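Local coordinates for Tle cognate immunity protein 4 C-terminal domain-containing protein (Pseudomonas aeruginosa PAO1, PDB 4R1D) that probably acts as the immunity protein that binds the type VI secretion lipase effector Tle4 and so protects the producing cell from its own toxin, at residues Y29-R34 and F159-F164; F68-D73 and G80-S85; N76-L81 and T97-K102; H106-K111 and D150-A155. All blocks are in the same frame, centred on the assembly; numbering follows the deposited sequence. Where two conformers were deposited one is given.

Interaction 1: Y29-R34 and F159-F164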
loop_
_atom_site.group_PDB
_atom_site.type_symbol
_atom_site.label_atom_id
_atom_site.label_comp_id
_atom_site.label_asym_id
_atom_site.label_seq_id
_atom_site.Cartn_x
_atom_site.Cartn_y
_atom_site.Cartn_z
ATOM N N TYR B 29 8.256 18.731 1.040
ATOM C CA TYR B 29 8.759 17.785 2.024
ATOM C C TYR B 29 10.183 18.153 2.418
ATOM O O TYR B 29 11.031 18.395 1.554
ATOM C CB TYR B 29 8.726 16.354 1.443
ATOM C CG TYR B 29 7.405 16.009 0.788
ATOM C CD1 TYR B 29 7.145 16.381 -0.524
ATOM C CD2 TYR B 29 6.424 15.309 1.483
ATOM C CE1 TYR B 29 5.938 16.077 -1.132
ATOM C CE2 TYR B 29 5.192 14.998 0.875
ATOM C CZ TYR B 29 4.967 15.387 -0.424
ATOM O OH TYR B 29 3.773 15.087 -1.040
ATOM N N LEU B 30 10.429 18.176 3.726
ATOM C CA LEU B 30 11.734 18.517 4.271
ATOM C C LEU B 30 12.249 17.331 5.087
ATOM O O LEU B 30 11.562 16.849 5.988
ATOM C CB LEU B 30 11.597 19.753 5.162
ATOM C CG LEU B 30 12.859 20.405 5.705
ATOM C CD1 LEU B 30 13.750 20.908 4.567
ATOM C CD2 LEU B 30 12.450 21.536 6.637
ATOM N N TRP B 31 13.462 16.879 4.766
ATOM C CA TRP B 31 14.029 15.691 5.388
ATOM C C TRP B 31 13.007 14.557 5.329
ATOM O O TRP B 31 12.901 13.747 6.238
ATOM C CB TRP B 31 14.495 15.988 6.820
ATOM C CG TRP B 31 15.577 17.045 6.850
ATOM C CD1 TRP B 31 15.427 18.367 7.159
ATOM C CD2 TRP B 31 16.961 16.863 6.538
ATOM N NE1 TRP B 31 16.631 19.021 7.049
ATOM C CE2 TRP B 31 17.591 18.118 6.671
ATOM C CE3 TRP B 31 17.727 15.760 6.145
ATOM C CZ2 TRP B 31 18.953 18.301 6.437
ATOM C CZ3 TRP B 31 19.081 15.941 5.919
ATOM C CH2 TRP B 31 19.680 17.201 6.063
ATOM N N GLY B 32 12.264 14.508 4.224
ATOM C CA GLY B 32 11.373 13.397 3.950
ATOM C C GLY B 32 9.961 13.531 4.492
ATOM O O GLY B 32 9.092 12.749 4.130
ATOM N N ASP B 33 9.722 14.525 5.343
ATOM C CA ASP B 33 8.413 14.702 5.971
ATOM C C ASP B 33 7.700 15.940 5.431
ATOM O O ASP B 33 8.326 16.968 5.206
ATOM C CB ASP B 33 8.590 14.822 7.489
ATOM C CG ASP B 33 9.162 13.556 8.104
ATOM O OD1 ASP B 33 8.710 12.455 7.725
ATOM O OD2 ASP B 33 10.069 13.653 8.954
ATOM N N ARG B 34 6.390 15.848 5.228
ATOM C CA ARG B 34 5.658 16.967 4.649
ATOM C C ARG B 34 5.631 18.209 5.533
ATOM O O ARG B 34 5.379 18.121 6.733
ATOM C CB ARG B 34 4.228 16.547 4.335
ATOM C CG ARG B 34 3.384 17.674 3.754
ATOM C CD ARG B 34 2.119 17.123 3.127
ATOM N NE ARG B 34 1.260 18.209 2.661
ATOM C CZ ARG B 34 -0.047 18.091 2.436
ATOM N NH1 ARG B 34 -0.650 16.922 2.622
ATOM N NH2 ARG B 34 -0.752 19.144 2.018
ATOM N N PHE B 159 22.863 23.031 1.896
ATOM C CA PHE B 159 22.212 21.782 1.529
ATOM C C PHE B 159 21.284 21.259 2.620
ATOM O O PHE B 159 21.614 21.292 3.803
ATOM C CB PHE B 159 23.226 20.701 1.160
ATOM C CG PHE B 159 22.578 19.418 0.763
ATOM C CD1 PHE B 159 22.052 19.274 -0.508
ATOM C CD2 PHE B 159 22.432 18.384 1.673
ATOM C CE1 PHE B 159 21.413 18.107 -0.880
ATOM C CE2 PHE B 159 21.796 17.210 1.310
ATOM C CZ PHE B 159 21.287 17.071 0.029
ATOM N N GLN B 160 20.114 20.779 2.207
ATOM C CA GLN B 160 19.203 20.048 3.081
ATOM C C GLN B 160 18.434 19.092 2.178
ATOM O O GLN B 160 18.319 19.347 0.975
ATOM C CB GLN B 160 18.228 21.003 3.764
ATOM C CG GLN B 160 17.494 21.886 2.779
ATOM C CD GLN B 160 16.567 22.887 3.444
ATOM O OE1 GLN B 160 16.665 23.148 4.642
ATOM N NE2 GLN B 160 15.651 23.447 2.662
ATOM N N VAL B 161 17.922 17.993 2.727
ATOM C CA VAL B 161 17.069 17.114 1.929
ATOM C C VAL B 161 15.715 17.806 1.742
ATOM O O VAL B 161 15.050 18.155 2.719
ATOM C CB VAL B 161 16.854 15.747 2.588
ATOM C CG1 VAL B 161 15.758 14.975 1.868
ATOM C CG2 VAL B 161 18.155 14.944 2.623
ATOM N N GLU B 162 15.319 17.996 0.485
ATOM C CA GLU B 162 14.125 18.766 0.162
ATOM C C GLU B 162 13.499 18.205 -1.105
ATOM O O GLU B 162 14.194 17.708 -1.989
ATOM C CB GLU B 162 14.465 20.270 0.001
ATOM C CG GLU B 162 15.481 20.573 -1.076
ATOM C CD GLU B 162 15.820 22.054 -1.171
ATOM O OE1 GLU B 162 15.789 22.740 -0.125
ATOM O OE2 GLU B 162 16.107 22.521 -2.297
ATOM N N ARG B 163 12.178 18.282 -1.189
ATOM C CA ARG B 163 11.461 17.643 -2.276
ATOM C C ARG B 163 10.120 18.321 -2.426
ATOM O O ARG B 163 9.556 18.813 -1.447
ATOM C CB ARG B 163 11.274 16.140 -1.960
ATOM C CG ARG B 163 10.259 15.412 -2.855
ATOM C CD ARG B 163 10.386 13.891 -2.718
ATOM N NE ARG B 163 10.041 13.379 -1.387
ATOM C CZ ARG B 163 8.819 12.986 -1.037
ATOM N NH1 ARG B 163 7.808 13.070 -1.906
ATOM N NH2 ARG B 163 8.602 12.506 0.177
ATOM N N PHE B 164 9.624 18.366 -3.656
ATOM C CA PHE B 164 8.235 18.736 -3.890
ATOM C C PHE B 164 7.587 17.820 -4.909
ATOM O O PHE B 164 8.256 17.115 -5.668
ATOM C CB PHE B 164 8.099 20.210 -4.319
ATOM C CG PHE B 164 8.647 20.519 -5.698
ATOM C CD1 PHE B 164 7.927 20.211 -6.842
ATOM C CD2 PHE B 164 9.876 21.142 -5.841
ATOM C CE1 PHE B 164 8.436 20.505 -8.112
ATOM C CE2 PHE B 164 10.386 21.456 -7.098
ATOM C CZ PHE B 164 9.670 21.143 -8.234
HETATM O O HOH W 1 17.184 21.781 6.963
#

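Interaction 2: F68-D73 and G80-S85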
loop_
_atom_site.group_PDB
_atom_site.type_symbol
_atom_site.label_atom_id
_atom_site.label_comp_id
_atom_site.label_asym_id
_atom_site.label_seq_id
_atom_site.Cartn_x
_atom_site.Cartn_y
_atom_site.Cartn_z
ATOM N N PHE B 68 3.792 11.553 26.189
ATOM C CA PHE B 68 4.314 12.895 25.962
ATOM C C PHE B 68 5.656 13.084 26.657
ATOM O O PHE B 68 5.784 12.838 27.852
ATOM C CB PHE B 68 3.330 13.963 26.435
ATOM C CG PHE B 68 3.749 15.360 26.076
ATOM C CD1 PHE B 68 3.679 15.795 24.761
ATOM C CD2 PHE B 68 4.204 16.242 27.048
ATOM C CE1 PHE B 68 4.061 17.080 24.417
ATOM C CE2 PHE B 68 4.590 17.534 26.704
ATOM C CZ PHE B 68 4.514 17.950 25.391
ATOM N N LEU B 69 6.652 13.524 25.904
ATOM C CA LEU B 69 7.981 13.740 26.462
ATOM C C LEU B 69 8.232 15.205 26.825
ATOM O O LEU B 69 8.563 15.510 27.968
ATOM C CB LEU B 69 9.043 13.208 25.507
ATOM C CG LEU B 69 8.776 11.708 25.309
ATOM C CD1 LEU B 69 9.529 11.158 24.131
ATOM C CD2 LEU B 69 9.105 10.924 26.589
ATOM N N ARG B 70 8.062 16.111 25.868
ATOM C CA ARG B 70 8.285 17.525 26.149
ATOM C C ARG B 70 7.801 18.436 25.042
ATOM O O ARG B 70 7.675 18.030 23.885
ATOM C CB ARG B 70 9.771 17.807 26.435
ATOM C CG ARG B 70 10.746 17.261 25.398
ATOM C CD ARG B 70 12.198 17.381 25.879
ATOM N NE ARG B 70 13.037 16.301 25.353
ATOM C CZ ARG B 70 13.089 15.075 25.868
ATOM N NH1 ARG B 70 12.355 14.768 26.932
ATOM N NH2 ARG B 70 13.869 14.150 25.327
ATOM N N LYS B 71 7.518 19.677 25.416
ATOM C CA LYS B 71 7.285 20.729 24.450
ATOM C C LYS B 71 8.563 21.543 24.323
ATOM O O LYS B 71 9.104 22.023 25.324
ATOM C CB LYS B 71 6.129 21.611 24.899
ATOM C CG LYS B 71 5.728 22.663 23.886
ATOM C CD LYS B 71 4.546 23.465 24.400
ATOM C CE LYS B 71 4.192 24.597 23.458
ATOM N NZ LYS B 71 3.104 25.435 24.034
ATOM N N ILE B 72 9.057 21.677 23.094
ATOM C CA ILE B 72 10.311 22.358 22.834
ATOM C C ILE B 72 10.087 23.723 22.188
ATOM O O ILE B 72 9.291 23.858 21.257
ATOM C CB ILE B 72 11.239 21.495 21.945
ATOM C CG1 ILE B 72 11.563 20.171 22.652
ATOM C CG2 ILE B 72 12.519 22.246 21.604
ATOM C CD1 ILE B 72 12.190 19.125 21.752
ATOM N N ASP B 73 10.800 24.729 22.689
ATOM C CA ASP B 73 10.737 26.085 22.145
ATOM C C ASP B 73 11.898 26.297 21.177
ATOM O O ASP B 73 13.060 26.297 21.587
ATOM C CB ASP B 73 10.788 27.104 23.294
ATOM C CG ASP B 73 10.696 28.549 22.814
ATOM O OD1 ASP B 73 10.303 28.787 21.652
ATOM O OD2 ASP B 73 11.008 29.458 23.613
ATOM N N GLY B 80 7.714 22.655 19.240
ATOM C CA GLY B 80 7.571 21.256 18.881
ATOM C C GLY B 80 6.989 20.433 20.007
ATOM O O GLY B 80 7.277 20.679 21.177
ATOM N N LEU B 81 6.154 19.460 19.661
ATOM C CA LEU B 81 5.689 18.478 20.624
ATOM C C LEU B 81 6.453 17.190 20.379
ATOM O O LEU B 81 6.435 16.656 19.274
ATOM C CB LEU B 81 4.179 18.229 20.482
ATOM C CG LEU B 81 3.267 19.459 20.617
ATOM C CD1 LEU B 81 1.808 19.114 20.352
ATOM C CD2 LEU B 81 3.427 20.104 21.997
ATOM N N LEU B 82 7.134 16.704 21.408
ATOM C CA LEU B 82 7.915 15.482 21.297
ATOM C C LEU B 82 7.231 14.372 22.066
ATOM O O LEU B 82 6.972 14.497 23.274
ATOM C CB LEU B 82 9.328 15.706 21.849
ATOM C CG LEU B 82 10.335 14.588 21.572
ATOM C CD1 LEU B 82 10.776 14.635 20.131
ATOM C CD2 LEU B 82 11.542 14.761 22.492
ATOM N N SER B 83 6.930 13.284 21.364
ATOM C CA SER B 83 6.286 12.124 21.968
ATOM C C SER B 83 7.002 10.877 21.484
ATOM O O SER B 83 7.765 10.944 20.528
ATOM C CB SER B 83 4.799 12.072 21.585
ATOM O OG SER B 83 4.636 11.961 20.173
ATOM N N TRP B 84 6.788 9.745 22.150
ATOM C CA TRP B 84 7.250 8.466 21.608
ATOM C C TRP B 84 6.552 8.195 20.275
ATOM O O TRP B 84 5.388 8.537 20.106
ATOM C CB TRP B 84 6.977 7.329 22.597
ATOM C CG TRP B 84 7.971 7.308 23.721
ATOM C CD1 TRP B 84 7.719 7.524 25.046
ATOM C CD2 TRP B 84 9.377 7.069 23.612
ATOM N NE1 TRP B 84 8.888 7.432 25.771
ATOM C CE2 TRP B 84 9.919 7.155 24.912
ATOM C CE3 TRP B 84 10.235 6.796 22.542
ATOM C CZ2 TRP B 84 11.273 6.969 25.166
ATOM C CZ3 TRP B 84 11.580 6.608 22.799
ATOM C CH2 TRP B 84 12.085 6.697 24.101
ATOM N N SER B 85 7.252 7.570 19.331
ATOM C CA SER B 85 6.674 7.349 18.003
ATOM C C SER B 85 5.624 6.234 17.974
ATOM O O SER B 85 4.865 6.112 17.009
ATOM C CB SER B 85 7.765 7.083 16.971
ATOM O OG SER B 85 8.443 5.888 17.267
#

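Interaction 3: N76-L81 and T97-K102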
loop_
_atom_site.group_PDB
_atom_site.type_symbol
_atom_site.label_atom_id
_atom_site.label_comp_id
_atom_site.label_asym_id
_atom_site.label_seq_id
_atom_site.Cartn_x
_atom_site.Cartn_y
_atom_site.Cartn_z
ATOM N N ASN B 76 11.779 32.100 17.851
ATOM C CA ASN B 76 10.962 32.661 16.783
ATOM C C ASN B 76 9.514 32.177 16.805
ATOM O O ASN B 76 8.902 31.975 15.755
ATOM C CB ASN B 76 11.617 32.384 15.427
ATOM C CG ASN B 76 12.866 33.216 15.214
ATOM O OD1 ASN B 76 13.992 32.711 15.274
ATOM N ND2 ASN B 76 12.673 34.510 14.972
ATOM N N GLU B 77 8.979 32.024 18.018
ATOM C CA GLU B 77 7.626 31.510 18.291
ATOM C C GLU B 77 7.306 30.117 17.744
ATOM O O GLU B 77 6.163 29.681 17.790
ATOM C CB GLU B 77 6.510 32.503 17.918
ATOM C CG GLU B 77 6.778 33.398 16.729
ATOM C CD GLU B 77 7.519 34.657 17.124
ATOM O OE1 GLU B 77 8.152 35.279 16.248
ATOM O OE2 GLU B 77 7.464 35.023 18.320
ATOM N N SER B 78 8.316 29.419 17.248
ATOM C CA SER B 78 8.109 28.065 16.758
ATOM C C SER B 78 8.223 27.073 17.909
ATOM O O SER B 78 9.063 27.245 18.795
ATOM C CB SER B 78 9.120 27.745 15.658
ATOM O OG SER B 78 8.981 26.403 15.227
ATOM N N VAL B 79 7.377 26.041 17.902
ATOM C CA VAL B 79 7.397 25.039 18.962
ATOM C C VAL B 79 7.308 23.612 18.419
ATOM O O VAL B 79 6.870 23.382 17.288
ATOM C CB VAL B 79 6.239 25.247 19.966
ATOM C CG1 VAL B 79 6.336 26.631 20.616
ATOM C CG2 VAL B 79 4.895 25.070 19.274
ATOM N N GLY B 80 7.714 22.655 19.240
ATOM C CA GLY B 80 7.571 21.256 18.881
ATOM C C GLY B 80 6.989 20.433 20.007
ATOM O O GLY B 80 7.277 20.679 21.177
ATOM N N LEU B 81 6.154 19.460 19.661
ATOM C CA LEU B 81 5.689 18.478 20.624
ATOM C C LEU B 81 6.453 17.190 20.379
ATOM O O LEU B 81 6.435 16.656 19.274
ATOM C CB LEU B 81 4.179 18.229 20.482
ATOM C CG LEU B 81 3.267 19.459 20.617
ATOM C CD1 LEU B 81 1.808 19.114 20.352
ATOM C CD2 LEU B 81 3.427 20.104 21.997
ATOM N N THR B 97 6.437 19.609 14.745
ATOM C CA THR B 97 6.843 21.021 14.804
ATOM C C THR B 97 5.838 21.963 14.154
ATOM O O THR B 97 5.305 21.684 13.073
ATOM C CB THR B 97 8.214 21.297 14.157
ATOM O OG1 THR B 97 8.127 21.123 12.742
ATOM C CG2 THR B 97 9.325 20.402 14.746
ATOM N N TYR B 98 5.599 23.085 14.819
ATOM C CA TYR B 98 4.752 24.140 14.280
ATOM C C TYR B 98 5.618 25.376 14.104
ATOM O O TYR B 98 6.367 25.760 15.007
ATOM C CB TYR B 98 3.571 24.387 15.221
ATOM C CG TYR B 98 2.726 23.146 15.345
ATOM C CD1 TYR B 98 1.654 22.940 14.501
ATOM C CD2 TYR B 98 3.058 22.134 16.250
ATOM C CE1 TYR B 98 0.895 21.788 14.571
ATOM C CE2 TYR B 98 2.302 20.974 16.329
ATOM C CZ TYR B 98 1.223 20.810 15.480
ATOM O OH TYR B 98 0.452 19.673 15.532
ATOM N N VAL B 99 5.546 25.976 12.928
ATOM C CA VAL B 99 6.466 27.060 12.595
ATOM C C VAL B 99 5.749 28.096 11.751
ATOM O O VAL B 99 4.852 27.762 10.973
ATOM C CB VAL B 99 7.723 26.534 11.862
ATOM C CG1 VAL B 99 7.358 25.897 10.522
ATOM C CG2 VAL B 99 8.755 27.646 11.681
ATOM N N THR B 100 6.138 29.356 11.917
ATOM C CA THR B 100 5.480 30.457 11.228
ATOM C C THR B 100 6.449 31.229 10.346
ATOM O O THR B 100 7.625 31.343 10.656
ATOM C CB THR B 100 4.859 31.431 12.245
ATOM O OG1 THR B 100 5.871 31.861 13.164
ATOM C CG2 THR B 100 3.751 30.741 13.013
ATOM N N SER B 101 5.948 31.763 9.239
ATOM C CA SER B 101 6.765 32.587 8.364
ATOM C C SER B 101 6.851 34.005 8.925
ATOM O O SER B 101 6.010 34.411 9.735
ATOM C CB SER B 101 6.149 32.623 6.966
ATOM O OG SER B 101 4.778 32.975 7.050
ATOM N N LYS B 102 7.883 34.731 8.503
ATOM C CA LYS B 102 8.049 36.137 8.869
ATOM C C LYS B 102 8.418 36.933 7.626
ATOM O O LYS B 102 9.063 36.414 6.710
ATOM C CB LYS B 102 9.148 36.301 9.927
ATOM C CG LYS B 102 8.983 35.400 11.135
ATOM C CD LYS B 102 7.640 35.603 11.806
ATOM C CE LYS B 102 7.251 34.391 12.638
ATOM N NZ LYS B 102 5.925 34.556 13.287
#

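Interaction 4: H106-K111 and D150-A155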
loop_
_atom_site.group_PDB
_atom_site.type_symbol
_atom_site.label_atom_id
_atom_site.label_comp_id
_atom_site.label_asym_id
_atom_site.label_seq_id
_atom_site.Cartn_x
_atom_site.Cartn_y
_atom_site.Cartn_z
ATOM N N HIS B 106 2.195 33.117 8.640
ATOM C CA HIS B 106 1.477 31.960 8.116
ATOM C C HIS B 106 1.951 30.789 8.951
ATOM O O HIS B 106 3.113 30.754 9.361
ATOM C CB HIS B 106 1.827 31.675 6.653
ATOM C CG HIS B 106 1.547 32.816 5.726
ATOM N ND1 HIS B 106 0.268 33.213 5.399
ATOM C CD2 HIS B 106 2.383 33.640 5.052
ATOM C CE1 HIS B 106 0.327 34.235 4.563
ATOM N NE2 HIS B 106 1.600 34.516 4.340
ATOM N N VAL B 107 1.070 29.831 9.180
ATOM C CA VAL B 107 1.395 28.693 10.036
ATOM C C VAL B 107 1.645 27.413 9.248
ATOM O O VAL B 107 0.985 27.168 8.247
ATOM C CB VAL B 107 0.263 28.443 11.037
ATOM C CG1 VAL B 107 0.021 26.965 11.207
ATOM C CG2 VAL B 107 0.613 29.059 12.350
ATOM N N TYR B 108 2.602 26.609 9.710
ATOM C CA TYR B 108 2.918 25.332 9.077
ATOM C C TYR B 108 3.101 24.236 10.105
ATOM O O TYR B 108 3.584 24.489 11.211
ATOM C CB TYR B 108 4.200 25.454 8.245
ATOM C CG TYR B 108 4.113 26.550 7.220
ATOM C CD1 TYR B 108 3.799 26.271 5.895
ATOM C CD2 TYR B 108 4.302 27.878 7.592
ATOM C CE1 TYR B 108 3.703 27.281 4.964
ATOM C CE2 TYR B 108 4.198 28.885 6.679
ATOM C CZ TYR B 108 3.904 28.591 5.367
ATOM O OH TYR B 108 3.815 29.625 4.465
ATOM N N ARG B 109 2.733 23.013 9.723
ATOM C CA ARG B 109 2.991 21.844 10.546
ATOM C C ARG B 109 4.014 20.968 9.829
ATOM O O ARG B 109 3.864 20.685 8.649
ATOM C CB ARG B 109 1.709 21.048 10.769
ATOM C CG ARG B 109 1.919 19.818 11.624
ATOM C CD ARG B 109 0.659 18.966 11.703
ATOM N NE ARG B 109 0.706 18.054 12.843
ATOM C CZ ARG B 109 -0.235 17.156 13.126
ATOM N NH1 ARG B 109 -1.297 17.034 12.345
ATOM N NH2 ARG B 109 -0.112 16.375 14.197
ATOM N N TRP B 110 5.056 20.555 10.541
ATOM C CA TRP B 110 6.093 19.730 9.951
ATOM C C TRP B 110 6.417 18.621 10.943
ATOM O O TRP B 110 7.156 18.828 11.911
ATOM C CB TRP B 110 7.332 20.565 9.631
ATOM C CG TRP B 110 8.458 19.746 9.050
ATOM C CD1 TRP B 110 8.380 18.846 8.019
ATOM C CD2 TRP B 110 9.827 19.756 9.473
ATOM N NE1 TRP B 110 9.630 18.296 7.769
ATOM C CE2 TRP B 110 10.530 18.837 8.650
ATOM C CE3 TRP B 110 10.529 20.456 10.461
ATOM C CZ2 TRP B 110 11.893 18.604 8.791
ATOM C CZ3 TRP B 110 11.902 20.217 10.596
ATOM C CH2 TRP B 110 12.560 19.305 9.764
ATOM N N LYS B 111 5.834 17.451 10.721
ATOM C CA LYS B 111 5.894 16.386 11.716
ATOM C C LYS B 111 6.591 15.160 11.163
ATOM O O LYS B 111 6.327 14.736 10.040
ATOM C CB LYS B 111 4.481 16.009 12.177
ATOM C CG LYS B 111 4.433 14.839 13.169
ATOM C CD LYS B 111 3.000 14.479 13.530
ATOM C CE LYS B 111 2.225 13.991 12.320
ATOM N NZ LYS B 111 0.859 13.519 12.685
ATOM N N ASP B 150 4.105 26.847 -0.044
ATOM C CA ASP B 150 2.909 27.684 0.013
ATOM C C ASP B 150 3.177 28.931 0.847
ATOM O O ASP B 150 3.555 28.822 2.009
ATOM C CB ASP B 150 1.747 26.944 0.670
ATOM C CG ASP B 150 1.483 25.608 0.040
ATOM O OD1 ASP B 150 0.697 25.547 -0.929
ATOM O OD2 ASP B 150 2.068 24.622 0.510
ATOM N N HIS B 151 2.974 30.105 0.253
ATOM C CA HIS B 151 3.001 31.369 0.994
ATOM C C HIS B 151 4.343 31.727 1.631
ATOM O O HIS B 151 4.429 32.666 2.424
ATOM C CB HIS B 151 1.928 31.369 2.082
ATOM C CG HIS B 151 0.544 31.130 1.568
ATOM N ND1 HIS B 151 -0.200 32.109 0.945
ATOM C CD2 HIS B 151 -0.232 30.021 1.591
ATOM C CE1 HIS B 151 -1.378 31.613 0.605
ATOM N NE2 HIS B 151 -1.420 30.345 0.980
ATOM N N ALA B 152 5.393 30.997 1.301
ATOM C CA ALA B 152 6.673 31.266 1.924
ATOM C C ALA B 152 7.837 30.653 1.167
ATOM O O ALA B 152 7.659 30.022 0.125
ATOM C CB ALA B 152 6.659 30.771 3.374
ATOM N N TYR B 153 9.038 30.862 1.694
ATOM C CA TYR B 153 10.194 30.122 1.226
ATOM C C TYR B 153 11.201 29.943 2.339
ATOM O O TYR B 153 11.316 30.772 3.236
ATOM C CB TYR B 153 10.847 30.789 0.018
ATOM C CG TYR B 153 11.457 32.148 0.290
ATOM C CD1 TYR B 153 10.670 33.297 0.315
ATOM C CD2 TYR B 153 12.822 32.280 0.488
ATOM C CE1 TYR B 153 11.235 34.542 0.552
ATOM C CE2 TYR B 153 13.392 33.515 0.721
ATOM C CZ TYR B 153 12.598 34.638 0.751
ATOM O OH TYR B 153 13.191 35.861 0.985
ATOM N N ILE B 154 11.921 28.836 2.284
ATOM C CA ILE B 154 12.943 28.559 3.270
ATOM C C ILE B 154 14.221 29.191 2.752
ATOM O O ILE B 154 14.808 28.723 1.779
ATOM C CB ILE B 154 13.096 27.042 3.469
ATOM C CG1 ILE B 154 11.746 26.445 3.868
ATOM C CG2 ILE B 154 14.175 26.752 4.520
ATOM C CD1 ILE B 154 11.689 24.926 3.852
ATOM N N ALA B 155 14.623 30.296 3.370
ATOM C CA ALA B 155 15.726 31.086 2.839
ATOM C C ALA B 155 17.072 30.397 3.052
ATOM O O ALA B 155 17.278 29.707 4.048
ATOM C CB ALA B 155 15.733 32.481 3.473
#

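Interaction 1: Y29-R34 and F159-F164
Tyr29 and Arg163 lie flat on each other where strand 23-30 pairs antiparallel with strand 162-169, joining the N-terminal and C-terminal family regions of this immunity protein. The guanidinium is nearly parallel to the phenol ring, planes 11° apart, and Arg163 CZ sits 4.0 Å from the Tyr29 ring centroid, over the face: a stack that is also a cation-pi contact. Arg163 reaches it through an extended start and a bend at chi3 (65°), which folds the guanidinium back over the ring. Their backbones form a hydrogen-bonded pair, with Tyr29 N to Arg163 O at 2.8 Å and Arg163 N to Tyr29 O at 3.0 Å. Arg163 NH2 and Gly32 O both bond to Gln110 of the partner chain, so the stacked group belongs to the interface of the complex. The type I' turn from Leu30 to Asp33 then swings Trp31 over the other segment. One face of the indole lies on the backbone at Val161 N, and Trp31 CZ3 meets Val161 CG2 at 3.6 Å. Gln160 crosses the indole at about a right angle, its amide plane turned 77° from the ring. Glu162 OE2 forms a salt bridge with Arg13. The amide end is held twice: Gln160 NE2 donates almost straight to Glu162 OE1 at 2.9 Å, while a water in the indole plane accepts from Trp31 NE1 and donates to Gln160 OE1.

Interaction 2: F68-D73 and G80-S85
Leu69 and Arg70 both donate to one carbonyl oxygen: Leu69 N lies 2.8 Å and Arg70 N 3.2 Å from Leu82 O. Beyond this doubled grip the strands pair regularly, Leu82 N returning a bond to Arg70 O at 2.9 Å, and Ile72 and Gly80 exchanging two more. The extra residue turns Leu69 toward the neighbouring strand, where its CD1 stands over the five-membered ring of Trp84, 4.0 Å from the centroid and 2° off the normal, a CH-pi contact. Leu69 CD2 reaches the same indole beside NE1. With Leu82 CG anti to the backbone N (chi1 -170°), Arg70 and Leu82 run side by side, and the methyl Leu82 CD2 rests against one face of the guanidinium, 3.6 Å from Arg70 NE. On the other face of the sheet from Leu82, Phe68 and Lys71 both meet Leu81: its CD2 lies at the edge of the Phe68 ring, 3.9 Å from CE1, and touches Lys71 CG. Farther out, Glu119 of helix 119-132 forms a salt bridge with Arg70 NE, consistent with holding the guanidinium against Leu82 CD2, while helix 42-58 packs on Phe68. The one-residue register shift between Phe68-Ser83 and Arg70-Leu82 defines a classic beta bulge in an antiparallel hairpin.

Interaction 3: N76-L81 and T97-K102
Ser78 OG points anti to its own backbone N (chi1 177°), which carries the hydroxyl across to the opposite strand, where it donates to Tyr98 O at 2.7 Å. Two donors share Tyr98 O: Ser78 OG, tilted 33° from the carbonyl plane, and Val79 N, lying in that plane at 3.1 Å. The return bond from Tyr98 N to Val79 O, 2.8 Å long, is almost linear, and the CA of Thr97 adds a CH...O contact to the same acceptor. Ser78 OG also lies against Val99 CB at 3.6 Å, so the hydroxyl is bordered by the valine branch as well as by its acceptor. At the end near Glu77 and Lys102, away from the loop that joins the two strands, the cross-segment bonding is long: in the given one of two Lys102 conformers, NZ bonds to Thr100 OG1 but lies 3.8 Å from Glu77 OE1, a long salt bridge. At the other end Leu81 CD1 approaches Tyr98 CE2 loosely, at 4.5 Å; the phenol OH bonds to Asp96, and residues of helix 42-58 pack on the Tyr98 side chain. Gly80 and Thr97 form the adjoining non-hydrogen-bonded pair, their backbones close at a CA-CA separation of 4.2 Å. The alternating pair types, and the 165° between the directions of 79-81 and 97-100, are those of an antiparallel beta hairpin, built from strands 79-84 and 92-100.

Interaction 4: H106-K111 and D150-A155
His106 and Tyr108, the latter on strand 107-115, receive the turn of Asp150 and His151 that links the strands of a small antiparallel sheet, 146-149 and 152-155. No backbone bridge joins the two segments, whose nearest CA atoms, those of His106 and His151, are 7.3 Å apart; the contact is made largely by side chains that meet between an N-terminal-region strand and a C-terminal-region hairpin. Its aromatic part is carried by the histidines. The CB of His151 sits over the centre of the His106 imidazole, 3.8 Å from the centroid and 11° off the normal, a CH-pi contact. The two rings themselves meet obliquely, with centroids 5.0 Å apart and planes at 31°, while the His151 ring also meets that of Tyr37 on strand 33-38. His106 CD2 further approaches the backbone at His151 O, at 3.5 Å. Apolar packing includes the methyl of Ala152, which faces the phenol end of Tyr108, its CB 4.0 Å from Tyr108 CZ; Leu133 of strand 133-135 packs on both residues. Polar contact rests on the tyrosine hydroxyl. With CG anti to the carbonyl carbon (chi1 -56°), the Tyr108 ring projects toward the turn and presents its edge to the peptide of Asp150. The carbonyl oxygen lies in the plane of the ring, and the donor in turn lies in the carbonyl plane: Tyr108 OH donates to Asp150 O at 2.6 Å.

From the N terminus, residues 29-34 come first but wait for 159-164, so interaction 1 closes the longest loop, and the other three contacts nest inside it. Interactions 2 and 3 close two successive hairpins sharing strand 79-84, with Gly80 and Leu81 common to both. Interaction 4 follows in series, tying strand 107-115 to the small sheet that holds strand 152-155. Interactions 3 and 4 meet where strands 92-100 and 107-115 are neighbours, through Val99 O and Tyr108 N. Interactions 4 and 1 meet through Trp110 NE1 and Leu30 O. Interactions 1 and 4 each join the N-terminal to the C-terminal family region.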